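PDB 2R55: StAR-related lipid transfer protein 5 from Homo sapiens, which probably binds cholesterol or other sterols and may take part in moving these or other lipids within the cell. Local coordinates for residues Q26-V31 and L137-R142; I47-N52 and F211-T216; S61-G66 and F193-L198; T102-I107 and S117-P122; A152-H157 and F170-G175. One frame throughout, in Å; residues are numbered along the deposited sequence.

All five contacts reach one strongly curved sheet of the START domain. Interaction 4 is a local hairpin and interaction 5 a short-range strand pair, following one another along the chain; interaction 3 spans both, interaction 2 spans interaction 3 in turn, and interaction 1 crosses interactions 2 and 3. Interaction 5 is central, its centre about 10 Å from those of interactions 1 and 3, and it touches interactions 1, 3 and 4. Interactions 1 and 2, centres about 27 Å apart on opposite sides of the chain's centre, fasten helices 21-40 and 204-227 to the sheet. The whole is consistent with the helix-grip fold, whose interior holds lipid in START domains.

Interaction 1. Residues Q26-V31 and L137-R142; sequences QMSEAV and LVLVKR
L137 of strand 132-142 reaches the helix segment 26-31, where M27 and S28 receive it. Its CB is directed from CA toward the helix, and CG follows, 4.2 Å from S28 CB. The branch CD2 then does most of the touching: it lies 3.8 Å from M27 CG and 3.9 Å from S28 CB, with M27 CE closing in at the far end of the bent methionine. L137 CG stands opposite the backbone N (chi1 -170°), a setting that carries CD2 out to these two residues. Two residues on, L139 CB packs against S28 CB at 4.0 Å. S28 OG is spent inside the helix on the carbonyls of A25 and A24, so the serine offers this contact its CB. Farther along the strand K141, extended beyond CG, crosses E29 at about a right angle; its NZ forms a salt bridge with E29 OE2 at 3.1 Å, coming from above the carboxylate plane (39° out of it). The helix segment 26-31 crosses the strand segment 137-142 at -67°, their axes 8.4 Å apart at closest approach. M27 and V31 reach on to T153 of strand 148-154, while S28 and L137 also touch L114 of strand 114-120.

Interaction 2. Residues I47-N52 and F211-T216; sequences ICREGN and FPRSMT
R49 stretches from the end of strand 46-49 onto helix 204-227, and its guanidinium makes the polar link: NH2 donates to T216 OG1 at 3.0 Å. The bond is bent (136° at the hydrogen), and the hydroxyl sits 29° off the guanidinium plane. T216 OG1 hands its own proton back to the helix, to R213 O at 3.0 Å, one turn earlier, from above that carbonyl's plane; the hydroxyl accepts one bond and donates another, which probably fixes its rotation.

C48 and R49 both face V56, a classic beta bulge that interrupts the pairing with strand 54-60. Both residues point toward the helix, which in START domains is the long C-terminal helix gripped by the curved sheet.

Van der Waals contact supplies the rest. R49 CD rests on P212 CB at 3.9 Å, and C48 SG approaches P212 CG. A bend at chi3 (-107°) lays one guanidinium face over the backbone of P212 and R213, with R213 CA 3.6 Å above the plane. T216 CG2 nears R49 NE, and R213 CG is close to R49 NH1.

The guanidinium planes of the two arginines are steeply inclined to each other. R49 NH1 lies 5.1 Å from R213 NE, like charges that probably repel weakly, an effect that solvent at this surface is likely to reduce.

Interaction 3. Residues S61-G66 and F193-L198; sequences SVEFPG and FFHTDL
The ST turn begun by S61, in the loop joining strands 54-60 and 67-75, meets H195 where strand 188-197 is interrupted. S61 OG accepts from E63 N (2.7 Å) and F64 N (3.1 Å) and shares a hydrogen bond with H195 NE2 at 3.2 Å, arriving at the ring edge near its plane. H195 CG lies across from its backbone N (chi1 -152°), which sends NE2 to the loop. Were S61 an alanine, the two amides and H195 NE2 would probably lose the oxygen they share, and the turn would be freer to move. H195 ND1 bonds P173 O, so the imidazole, held at both nitrogens, links the loop to the break of strand 167-180, its antiparallel neighbour in the sheet. E63 CG leans on H195 CE1 at 3.5 Å, while its carboxylate bridges to K34 of helix 21-40. G66 N lies over the centre of one face of the F64 ring, which brings CZ to 3.3 Å from T196 O and CE2 to 3.6 Å from D197 CB, and stacks with H172.

Interaction 4. Residues T102-I107 and S117-P122; sequences TGFEII and SRTSTP
E105 and R118 lie side by side and point the same way from a hydrogen-bonded pair of this antiparallel hairpin. E105 OE2 comes to the edge of the guanidinium, near its plane, and forms a salt bridge with R118 NE at 3.1 Å, a weak hydrogen bond because the N-H points well off line (120°); the carboxylate is turned 45° from the guanidinium. R118 NH1 has a second carboxylate in D133, and F166 meets the same group as a cation-pi partner. I107 crosses R118 obliquely near the backbone, its CD1 3.6 Å from R118 CB.

On the other face F104 slants across T119, presenting its edge: CD1 is 3.5 Å from T119 OG1, which lies near the ring plane. The trans setting of chi1 (-167°) also brings F104 CE1 to 4.0 Å from S117 OG. With an alanine in place of F104, the T119 and S117 side chains would probably lose the ring edge they pack against, with a gap opening beside P88.

The backbones are joined by E105 N to R118 O, R118 N to E105 O and S120 N to G103 O. A classic beta bulge ends the pairing: T102 and G103 both face S120, whose O takes T102 N at 2.6 Å and, weakly, G103 N. Beyond the hairpin, S117, T119 and T121 bond strand 132-142 through D136, F134 and R132, and I107 packs on H157.

Interaction 5. Residues A152-H157 and F170-G175; sequences ATHVEH and FNHPCG
N171 O is gripped twice by one residue: H154 N donates to it at 2.8 Å and H154 ND1 at 3.2 Å, from opposite faces of the carbonyl plane. The oxygen lies in the imidazole plane, so the ring is held edge-on. H154 CG sits between its own backbone N and carbonyl carbon (chi1 77°), which turns the ND1 edge of the ring back to N171 O, so that both donors reach one acceptor.

Two further rings pack against the imidazole and probably restrict its turning. F170 turns its edge to the face of H154 (centroids 5.5 Å apart, planes at 80°), and H154 in turn sets its edge against the face of H172 (5.3 Å, 77°); both pairs are offset.

At the other end A152 and C174 form an antiparallel hydrogen-bonded pair, A152 N to C174 O at 2.8 Å and C174 N to A152 O at 3.0 Å. Between the two ends T153 OG1 lies alongside P173 CD at 3.6 Å. N171 sends its amide elsewhere, to D136 and T196. H154, F170 and H172 form an aromatic cluster beside the break in strand 167-180, where it pairs with strand 148-154, within the curved sheet of the START helix-grip fold.

Interaction 1. Residues Q26-V31 and L137-R142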
# COMPACT_ATOMS: atom_id res chain seq x y z
N GLN A 26 -9.47 7.88 -15.53
CA GLN A 26 -10.65 7.06 -15.35
C GLN A 26 -10.37 5.77 -14.60
O GLN A 26 -11.00 5.52 -13.58
CB GLN A 26 -11.27 6.75 -16.70
CG GLN A 26 -12.75 6.89 -16.76
CD GLN A 26 -13.28 6.50 -18.12
OE1 GLN A 26 -13.11 7.23 -19.10
NE2 GLN A 26 -13.90 5.34 -18.19
N MET A 27 -9.44 4.95 -15.09
CA MET A 27 -9.20 3.66 -14.44
C MET A 27 -8.60 3.83 -13.05
O MET A 27 -8.76 2.98 -12.19
CB MET A 27 -8.40 2.68 -15.32
CG MET A 27 -6.99 3.08 -15.71
SD MET A 27 -6.06 1.68 -16.45
CE MET A 27 -5.51 0.79 -14.98
N SER A 28 -7.93 4.95 -12.83
CA SER A 28 -7.43 5.28 -11.51
C SER A 28 -8.56 5.73 -10.59
O SER A 28 -8.52 5.47 -9.39
CB SER A 28 -6.41 6.39 -11.61
OG SER A 28 -6.92 7.44 -12.39
N GLU A 29 -9.55 6.42 -11.14
CA GLU A 29 -10.75 6.80 -10.39
C GLU A 29 -11.53 5.58 -9.92
O GLU A 29 -11.97 5.52 -8.77
CB GLU A 29 -11.64 7.74 -11.18
CG GLU A 29 -12.40 8.74 -10.31
CD GLU A 29 -11.49 9.77 -9.63
OE1 GLU A 29 -10.31 9.89 -10.02
OE2 GLU A 29 -11.97 10.48 -8.71
N ALA A 30 -11.71 4.61 -10.81
CA ALA A 30 -12.23 3.29 -10.44
C ALA A 30 -11.50 2.68 -9.24
O ALA A 30 -12.12 2.04 -8.39
CB ALA A 30 -12.18 2.33 -11.64
N VAL A 31 -10.20 2.89 -9.19
CA VAL A 31 -9.35 2.29 -8.15
C VAL A 31 -9.71 2.85 -6.78
O VAL A 31 -10.02 2.08 -5.86
CB VAL A 31 -7.86 2.47 -8.46
CG1 VAL A 31 -7.00 2.15 -7.24
CG2 VAL A 31 -7.47 1.62 -9.65
N LEU A 137 -0.28 2.25 -11.26
CA LEU A 137 -0.96 3.52 -11.45
C LEU A 137 -1.44 3.97 -10.08
O LEU A 137 -2.30 3.33 -9.48
CB LEU A 137 -2.14 3.37 -12.40
CG LEU A 137 -2.82 4.65 -12.88
CD1 LEU A 137 -1.84 5.57 -13.59
CD2 LEU A 137 -3.95 4.27 -13.80
N VAL A 138 -0.83 5.04 -9.57
CA VAL A 138 -1.14 5.55 -8.23
C VAL A 138 -1.71 6.96 -8.28
O VAL A 138 -1.08 7.89 -8.81
CB VAL A 138 0.06 5.44 -7.22
CG1 VAL A 138 1.37 5.90 -7.85
CG2 VAL A 138 -0.24 6.23 -5.94
N LEU A 139 -2.91 7.10 -7.72
CA LEU A 139 -3.65 8.34 -7.69
C LEU A 139 -3.80 8.75 -6.23
O LEU A 139 -4.19 7.93 -5.38
CB LEU A 139 -5.03 8.16 -8.34
CG LEU A 139 -6.19 9.20 -8.40
CD1 LEU A 139 -7.10 9.15 -7.19
CD2 LEU A 139 -5.76 10.65 -8.70
N VAL A 140 -3.45 10.00 -5.96
CA VAL A 140 -3.73 10.64 -4.69
C VAL A 140 -5.06 11.37 -4.82
O VAL A 140 -5.27 12.13 -5.76
CB VAL A 140 -2.63 11.65 -4.31
CG1 VAL A 140 -3.03 12.44 -3.07
CG2 VAL A 140 -1.29 10.95 -4.10
N LYS A 141 -5.97 11.13 -3.88
CA LYS A 141 -7.26 11.78 -3.89
C LYS A 141 -7.55 12.22 -2.47
O LYS A 141 -7.26 11.48 -1.53
CB LYS A 141 -8.35 10.82 -4.38
CG LYS A 141 -9.69 11.49 -4.75
CD LYS A 141 -10.68 10.45 -5.28
CE LYS A 141 -12.06 11.05 -5.54
NZ LYS A 141 -13.05 9.97 -5.90
N ARG A 142 -8.14 13.41 -2.34
CA ARG A 142 -8.36 14.04 -1.06
C ARG A 142 -9.85 14.16 -0.78
O ARG A 142 -10.62 14.53 -1.67
CB ARG A 142 -7.71 15.43 -1.07
CG ARG A 142 -6.37 15.41 -1.77
CD ARG A 142 -5.83 16.76 -2.14
NE ARG A 142 -4.38 16.69 -2.02
CZ ARG A 142 -3.71 17.08 -0.93
NH1 ARG A 142 -4.36 17.58 0.12
NH2 ARG A 142 -2.39 16.97 -0.90

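Interaction 2. Residues I47-N52 and F211-T216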
# COMPACT_ATOMS: atom_id res chain seq x y z
N ILE A 47 -10.60 -11.67 11.07
CA ILE A 47 -9.41 -11.18 11.79
C ILE A 47 -8.21 -12.14 11.76
O ILE A 47 -8.37 -13.36 11.93
CB ILE A 47 -9.79 -10.80 13.26
CG1 ILE A 47 -8.82 -9.77 13.83
CG2 ILE A 47 -9.90 -12.04 14.14
CD1 ILE A 47 -9.27 -8.32 13.63
N CYS A 48 -7.01 -11.60 11.52
CA CYS A 48 -5.77 -12.40 11.61
C CYS A 48 -5.23 -12.32 13.03
O CYS A 48 -5.20 -13.30 13.77
CB CYS A 48 -4.67 -11.87 10.69
SG CYS A 48 -5.02 -11.60 8.96
N ARG A 49 -4.79 -11.11 13.37
CA ARG A 49 -4.11 -10.84 14.61
C ARG A 49 -4.40 -9.41 15.07
O ARG A 49 -5.12 -8.67 14.40
CB ARG A 49 -2.60 -11.06 14.44
CG ARG A 49 -2.03 -10.41 13.19
CD ARG A 49 -0.83 -11.19 12.66
NE ARG A 49 0.42 -10.49 12.91
CZ ARG A 49 1.62 -11.08 12.90
NH1 ARG A 49 1.73 -12.39 12.69
NH2 ARG A 49 2.71 -10.35 13.14
N GLU A 50 -3.84 -9.05 16.23
CA GLU A 50 -3.99 -7.73 16.81
C GLU A 50 -2.80 -7.46 17.74
O GLU A 50 -1.68 -7.91 17.48
CB GLU A 50 -5.32 -7.64 17.56
CG GLU A 50 -6.03 -6.31 17.39
CD GLU A 50 -7.55 -6.45 17.31
OE1 GLU A 50 -8.26 -5.66 17.98
OE2 GLU A 50 -8.03 -7.34 16.57
N GLY A 51 -3.05 -6.74 18.83
CA GLY A 51 -1.99 -6.39 19.77
C GLY A 51 -1.73 -4.90 19.78
O GLY A 51 -2.62 -4.11 19.48
N ASN A 52 -0.49 -4.54 20.12
CA ASN A 52 -0.11 -3.13 20.27
C ASN A 52 -0.33 -2.28 19.01
O ASN A 52 0.26 -2.53 17.95
CB ASN A 52 1.33 -3.00 20.80
CG ASN A 52 1.39 -3.10 22.33
OD1 ASN A 52 0.36 -3.08 23.00
ND2 ASN A 52 2.61 -3.21 22.87
N PHE A 211 2.00 -11.88 4.61
CA PHE A 211 1.20 -10.66 4.60
C PHE A 211 0.69 -10.11 5.94
O PHE A 211 0.95 -8.94 6.23
CB PHE A 211 0.08 -10.74 3.57
CG PHE A 211 0.57 -10.60 2.19
CD1 PHE A 211 1.21 -9.42 1.80
CD2 PHE A 211 0.45 -11.64 1.28
CE1 PHE A 211 1.70 -9.27 0.53
CE2 PHE A 211 0.92 -11.50 -0.00
CZ PHE A 211 1.56 -10.31 -0.38
N PRO A 212 -0.01 -10.93 6.76
CA PRO A 212 -0.36 -10.47 8.11
C PRO A 212 0.82 -9.79 8.80
O PRO A 212 0.72 -8.62 9.19
CB PRO A 212 -0.69 -11.77 8.84
CG PRO A 212 -1.06 -12.74 7.80
CD PRO A 212 -0.52 -12.28 6.48
N ARG A 213 1.92 -10.53 8.90
CA ARG A 213 3.14 -10.09 9.55
C ARG A 213 3.72 -8.87 8.87
O ARG A 213 4.31 -8.00 9.52
CB ARG A 213 4.18 -11.21 9.53
CG ARG A 213 3.82 -12.43 10.36
CD ARG A 213 5.05 -12.97 11.14
NE ARG A 213 6.09 -13.50 10.27
CZ ARG A 213 7.32 -13.84 10.66
NH1 ARG A 213 7.70 -13.72 11.94
NH2 ARG A 213 8.19 -14.31 9.77
N SER A 214 3.55 -8.80 7.56
CA SER A 214 4.06 -7.69 6.76
C SER A 214 3.35 -6.40 7.17
O SER A 214 3.98 -5.36 7.30
CB SER A 214 3.87 -7.99 5.27
OG SER A 214 4.62 -7.11 4.44
N MET A 215 2.04 -6.50 7.40
CA MET A 215 1.22 -5.35 7.82
C MET A 215 1.54 -4.83 9.24
O MET A 215 1.64 -3.63 9.44
CB MET A 215 -0.27 -5.69 7.70
CG MET A 215 -1.22 -4.52 7.95
SD MET A 215 -1.47 -3.46 6.51
CE MET A 215 -2.52 -4.48 5.49
N THR A 216 1.68 -5.74 10.21
CA THR A 216 2.01 -5.36 11.59
C THR A 216 3.41 -4.71 11.72
O THR A 216 3.62 -3.82 12.55
CB THR A 216 1.95 -6.55 12.55
OG1 THR A 216 2.94 -7.52 12.18
CG2 THR A 216 0.56 -7.17 12.55

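Interaction 3. Residues S61-G66 and F193-L198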
# COMPACT_ATOMS: atom_id res chain seq x y z
N SER A 61 -9.97 -11.65 -2.11
CA SER A 61 -10.01 -10.65 -3.16
C SER A 61 -10.96 -11.13 -4.23
O SER A 61 -11.08 -12.35 -4.43
CB SER A 61 -8.63 -10.53 -3.78
OG SER A 61 -8.71 -10.16 -5.14
N VAL A 62 -11.64 -10.19 -4.89
CA VAL A 62 -12.39 -10.50 -6.12
C VAL A 62 -11.53 -10.17 -7.37
O VAL A 62 -11.93 -10.43 -8.50
CB VAL A 62 -13.81 -9.80 -6.20
CG1 VAL A 62 -14.68 -10.20 -5.02
CG2 VAL A 62 -13.69 -8.29 -6.29
N GLU A 63 -10.35 -9.60 -7.16
CA GLU A 63 -9.46 -9.20 -8.25
C GLU A 63 -8.58 -10.35 -8.78
O GLU A 63 -8.19 -10.32 -9.94
CB GLU A 63 -8.56 -8.03 -7.85
CG GLU A 63 -9.26 -6.71 -7.38
CD GLU A 63 -10.29 -6.11 -8.37
OE1 GLU A 63 -10.23 -6.36 -9.58
OE2 GLU A 63 -11.17 -5.35 -7.90
N PHE A 64 -8.29 -11.35 -7.93
CA PHE A 64 -7.37 -12.45 -8.24
C PHE A 64 -7.58 -13.58 -7.21
O PHE A 64 -8.23 -13.34 -6.19
CB PHE A 64 -5.90 -11.96 -8.28
CG PHE A 64 -5.21 -11.89 -6.94
CD1 PHE A 64 -5.73 -11.15 -5.90
CD2 PHE A 64 -4.00 -12.55 -6.74
CE1 PHE A 64 -5.09 -11.08 -4.67
CE2 PHE A 64 -3.32 -12.49 -5.51
CZ PHE A 64 -3.87 -11.75 -4.47
N PRO A 65 -7.06 -14.80 -7.47
CA PRO A 65 -7.25 -15.91 -6.53
C PRO A 65 -7.01 -15.57 -5.05
O PRO A 65 -7.81 -16.00 -4.20
CB PRO A 65 -6.22 -16.94 -7.00
CG PRO A 65 -6.11 -16.70 -8.45
CD PRO A 65 -6.25 -15.22 -8.64
N GLY A 66 -5.97 -14.77 -4.74
CA GLY A 66 -5.57 -14.48 -3.35
C GLY A 66 -6.46 -13.60 -2.47
O GLY A 66 -7.69 -13.56 -2.64
N PHE A 193 -4.62 -0.94 2.89
CA PHE A 193 -4.96 -2.18 2.23
C PHE A 193 -3.80 -2.67 1.39
O PHE A 193 -3.30 -1.94 0.54
CB PHE A 193 -6.21 -2.00 1.37
CG PHE A 193 -7.40 -1.60 2.15
CD1 PHE A 193 -8.16 -2.55 2.80
CD2 PHE A 193 -7.73 -0.26 2.28
CE1 PHE A 193 -9.24 -2.18 3.55
CE2 PHE A 193 -8.82 0.12 3.03
CZ PHE A 193 -9.59 -0.84 3.66
N PHE A 194 -3.39 -3.90 1.66
CA PHE A 194 -2.41 -4.62 0.84
C PHE A 194 -3.19 -5.59 -0.02
O PHE A 194 -4.00 -6.36 0.49
CB PHE A 194 -1.44 -5.37 1.74
CG PHE A 194 -0.40 -4.50 2.36
CD1 PHE A 194 -0.42 -3.11 2.16
CD2 PHE A 194 0.57 -5.03 3.18
CE1 PHE A 194 0.55 -2.30 2.73
CE2 PHE A 194 1.54 -4.22 3.76
CZ PHE A 194 1.53 -2.86 3.54
N HIS A 195 -2.95 -5.54 -1.32
CA HIS A 195 -3.77 -6.30 -2.26
C HIS A 195 -2.85 -6.86 -3.30
O HIS A 195 -2.98 -6.58 -4.49
CB HIS A 195 -4.75 -5.36 -2.95
CG HIS A 195 -6.01 -6.02 -3.40
ND1 HIS A 195 -7.14 -5.30 -3.73
CD2 HIS A 195 -6.33 -7.33 -3.56
CE1 HIS A 195 -8.10 -6.14 -4.09
NE2 HIS A 195 -7.63 -7.37 -3.99
N THR A 196 -1.90 -7.64 -2.83
CA THR A 196 -0.70 -7.90 -3.60
C THR A 196 -0.73 -9.27 -4.20
O THR A 196 -1.09 -10.23 -3.53
CB THR A 196 0.49 -7.79 -2.69
OG1 THR A 196 0.57 -6.43 -2.24
CG2 THR A 196 1.78 -8.20 -3.39
N ASP A 197 -0.37 -9.35 -5.47
CA ASP A 197 -0.09 -10.65 -6.09
C ASP A 197 1.42 -10.79 -6.23
O ASP A 197 2.03 -10.24 -7.14
CB ASP A 197 -0.75 -10.79 -7.45
CG ASP A 197 -0.53 -12.14 -8.07
OD1 ASP A 197 -0.06 -13.06 -7.37
OD2 ASP A 197 -0.84 -12.30 -9.26
N LEU A 198 2.02 -11.51 -5.30
CA LEU A 198 3.43 -11.82 -5.40
C LEU A 198 3.80 -12.49 -6.71
O LEU A 198 4.91 -12.31 -7.21
CB LEU A 198 3.86 -12.66 -4.21
CG LEU A 198 3.86 -11.78 -2.95
CD1 LEU A 198 4.11 -12.64 -1.72
CD2 LEU A 198 4.85 -10.62 -3.04

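Interaction 4. Residues T102-I107 and S117-P122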
# COMPACT_ATOMS: atom_id res chain seq x y z
N THR A 102 12.86 -1.24 -1.35
CA THR A 102 14.26 -0.93 -1.62
C THR A 102 14.40 0.13 -2.71
O THR A 102 15.33 0.93 -2.68
CB THR A 102 15.06 -2.19 -2.01
OG1 THR A 102 14.24 -3.06 -2.81
CG2 THR A 102 15.49 -2.94 -0.77
N GLY A 103 13.47 0.13 -3.66
CA GLY A 103 13.51 1.06 -4.78
C GLY A 103 12.16 1.65 -5.14
O GLY A 103 11.22 0.92 -5.43
N PHE A 104 12.06 2.97 -5.10
CA PHE A 104 10.86 3.69 -5.51
C PHE A 104 11.22 4.72 -6.58
O PHE A 104 12.06 5.62 -6.36
CB PHE A 104 10.22 4.36 -4.30
CG PHE A 104 8.82 4.86 -4.54
CD1 PHE A 104 7.75 3.97 -4.57
CD2 PHE A 104 8.57 6.21 -4.71
CE1 PHE A 104 6.45 4.43 -4.78
CE2 PHE A 104 7.27 6.68 -4.92
CZ PHE A 104 6.21 5.79 -4.95
N GLU A 105 10.62 4.57 -7.75
CA GLU A 105 10.87 5.45 -8.90
C GLU A 105 9.53 5.99 -9.39
O GLU A 105 8.56 5.22 -9.51
CB GLU A 105 11.57 4.67 -10.04
CG GLU A 105 13.04 4.28 -9.79
CD GLU A 105 13.52 3.10 -10.67
OE1 GLU A 105 14.71 3.06 -11.02
OE2 GLU A 105 12.73 2.19 -11.01
N ILE A 106 9.46 7.29 -9.63
CA ILE A 106 8.30 7.86 -10.30
C ILE A 106 8.64 7.85 -11.78
O ILE A 106 9.57 8.52 -12.21
CB ILE A 106 7.98 9.32 -9.83
CG1 ILE A 106 7.75 9.39 -8.30
CG2 ILE A 106 6.81 9.93 -10.63
CD1 ILE A 106 6.39 8.91 -7.80
N ILE A 107 7.90 7.06 -12.56
CA ILE A 107 8.20 6.84 -13.98
C ILE A 107 7.60 7.93 -14.88
O ILE A 107 8.33 8.73 -15.45
CB ILE A 107 7.78 5.42 -14.43
CG1 ILE A 107 8.79 4.40 -13.91
CG2 ILE A 107 7.65 5.32 -15.95
CD1 ILE A 107 8.20 3.04 -13.65
N SER A 117 4.43 4.38 -11.00
CA SER A 117 5.57 4.15 -10.14
C SER A 117 6.08 2.71 -10.18
O SER A 117 5.31 1.77 -10.42
CB SER A 117 5.24 4.53 -8.70
OG SER A 117 4.38 3.58 -8.11
N ARG A 118 7.38 2.55 -9.96
CA ARG A 118 8.01 1.25 -9.80
C ARG A 118 8.45 1.13 -8.35
O ARG A 118 9.07 2.04 -7.82
CB ARG A 118 9.20 1.10 -10.76
CG ARG A 118 10.03 -0.18 -10.56
CD ARG A 118 11.06 -0.33 -11.65
NE ARG A 118 12.29 -0.89 -11.12
CZ ARG A 118 12.63 -2.18 -11.19
NH1 ARG A 118 11.83 -3.06 -11.79
NH2 ARG A 118 13.78 -2.58 -10.67
N THR A 119 8.12 0.00 -7.73
CA THR A 119 8.46 -0.26 -6.35
C THR A 119 9.24 -1.58 -6.25
O THR A 119 8.80 -2.60 -6.80
CB THR A 119 7.19 -0.34 -5.49
OG1 THR A 119 6.43 0.87 -5.66
CG2 THR A 119 7.52 -0.53 -4.02
N SER A 120 10.38 -1.56 -5.57
CA SER A 120 11.20 -2.75 -5.38
C SER A 120 11.10 -3.22 -3.94
O SER A 120 11.31 -2.44 -3.02
CB SER A 120 12.67 -2.47 -5.71
OG SER A 120 12.84 -1.83 -6.96
N THR A 121 10.77 -4.49 -3.77
CA THR A 121 10.72 -5.13 -2.45
C THR A 121 11.99 -5.96 -2.35
O THR A 121 12.56 -6.34 -3.37
CB THR A 121 9.47 -6.06 -2.29
OG1 THR A 121 9.53 -7.14 -3.24
CG2 THR A 121 8.18 -5.29 -2.48
N PRO A 122 12.45 -6.23 -1.12
CA PRO A 122 13.62 -7.09 -1.07
C PRO A 122 13.14 -8.52 -0.88
O PRO A 122 11.95 -8.75 -0.97
CB PRO A 122 14.34 -6.59 0.18
CG PRO A 122 13.20 -6.12 1.11
CD PRO A 122 12.00 -5.84 0.23

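Interaction 5. Residues A152-H157 and F170-G175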
# COMPACT_ATOMS: atom_id res chain seq x y z
N ALA A 152 -3.58 2.72 -5.51
CA ALA A 152 -2.60 2.21 -6.42
C ALA A 152 -3.11 0.92 -7.05
O ALA A 152 -3.70 0.09 -6.37
CB ALA A 152 -1.32 1.97 -5.66
N THR A 153 -2.91 0.77 -8.36
CA THR A 153 -3.17 -0.50 -9.04
C THR A 153 -2.08 -0.81 -10.08
O THR A 153 -1.46 0.10 -10.60
CB THR A 153 -4.60 -0.55 -9.67
OG1 THR A 153 -5.11 -1.89 -9.61
CG2 THR A 153 -4.59 -0.10 -11.13
N HIS A 154 -1.86 -2.09 -10.39
CA HIS A 154 -0.85 -2.46 -11.39
C HIS A 154 -1.19 -1.90 -12.79
O HIS A 154 -2.37 -1.80 -13.16
CB HIS A 154 -0.71 -3.96 -11.47
CG HIS A 154 -1.81 -4.63 -12.23
ND1 HIS A 154 -3.01 -4.97 -11.65
CD2 HIS A 154 -1.90 -4.98 -13.53
CE1 HIS A 154 -3.80 -5.52 -12.56
NE2 HIS A 154 -3.14 -5.54 -13.71
N VAL A 155 -0.14 -1.54 -13.54
CA VAL A 155 -0.29 -1.15 -14.94
C VAL A 155 0.97 -1.52 -15.72
O VAL A 155 2.10 -1.37 -15.23
CB VAL A 155 -0.68 0.37 -15.11
CG1 VAL A 155 0.39 1.31 -14.57
CG2 VAL A 155 -0.98 0.69 -16.56
N GLU A 156 0.78 -2.02 -16.94
CA GLU A 156 1.88 -2.27 -17.85
C GLU A 156 2.36 -0.95 -18.44
O GLU A 156 1.57 -0.17 -18.96
CB GLU A 156 1.47 -3.23 -18.96
CG GLU A 156 1.32 -4.68 -18.52
CD GLU A 156 0.65 -5.56 -19.58
OE1 GLU A 156 0.98 -5.44 -20.79
OE2 GLU A 156 -0.21 -6.39 -19.21
N HIS A 157 3.67 -0.72 -18.37
CA HIS A 157 4.28 0.47 -18.93
C HIS A 157 5.53 0.11 -19.73
O HIS A 157 6.51 -0.38 -19.16
CB HIS A 157 4.64 1.44 -17.80
CG HIS A 157 4.98 2.82 -18.27
ND1 HIS A 157 5.97 3.07 -19.20
CD2 HIS A 157 4.48 4.02 -17.92
CE1 HIS A 157 6.05 4.37 -19.41
NE2 HIS A 157 5.16 4.97 -18.65
N PHE A 170 2.06 -7.90 -9.18
CA PHE A 170 0.95 -7.06 -9.57
C PHE A 170 0.16 -6.74 -8.32
O PHE A 170 -0.36 -7.63 -7.65
CB PHE A 170 0.07 -7.77 -10.60
CG PHE A 170 0.80 -8.18 -11.85
CD1 PHE A 170 1.28 -9.47 -12.00
CD2 PHE A 170 1.02 -7.26 -12.89
CE1 PHE A 170 1.98 -9.88 -13.16
CE2 PHE A 170 1.70 -7.64 -14.06
CZ PHE A 170 2.19 -8.96 -14.19
N ASN A 171 0.13 -5.46 -7.97
CA ASN A 171 -0.78 -4.95 -6.95
C ASN A 171 -2.15 -4.77 -7.55
O ASN A 171 -2.29 -4.22 -8.64
CB ASN A 171 -0.32 -3.57 -6.46
CG ASN A 171 0.84 -3.65 -5.51
OD1 ASN A 171 0.85 -4.47 -4.59
ND2 ASN A 171 1.82 -2.80 -5.71
N HIS A 172 -3.17 -5.23 -6.83
CA HIS A 172 -4.55 -4.85 -7.12
C HIS A 172 -4.95 -3.67 -6.20
O HIS A 172 -4.15 -3.27 -5.34
CB HIS A 172 -5.43 -6.07 -6.99
CG HIS A 172 -5.17 -7.10 -8.04
ND1 HIS A 172 -4.39 -8.20 -7.81
CD2 HIS A 172 -5.57 -7.17 -9.33
CE1 HIS A 172 -4.34 -8.94 -8.91
NE2 HIS A 172 -5.05 -8.33 -9.85
N PRO A 173 -6.15 -3.06 -6.42
CA PRO A 173 -6.42 -1.78 -5.73
C PRO A 173 -6.01 -1.81 -4.27
O PRO A 173 -6.45 -2.67 -3.52
CB PRO A 173 -7.92 -1.61 -5.88
CG PRO A 173 -8.23 -2.30 -7.19
CD PRO A 173 -7.28 -3.47 -7.28
N CYS A 174 -5.15 -0.87 -3.88
CA CYS A 174 -4.52 -0.87 -2.57
C CYS A 174 -4.03 0.51 -2.22
O CYS A 174 -4.05 1.40 -3.07
CB CYS A 174 -3.31 -1.81 -2.53
SG CYS A 174 -1.96 -1.41 -3.66
N GLY A 175 -3.58 0.67 -0.98
CA GLY A 175 -2.99 1.93 -0.56
C GLY A 175 -3.37 2.31 0.85
O GLY A 175 -3.61 1.45 1.70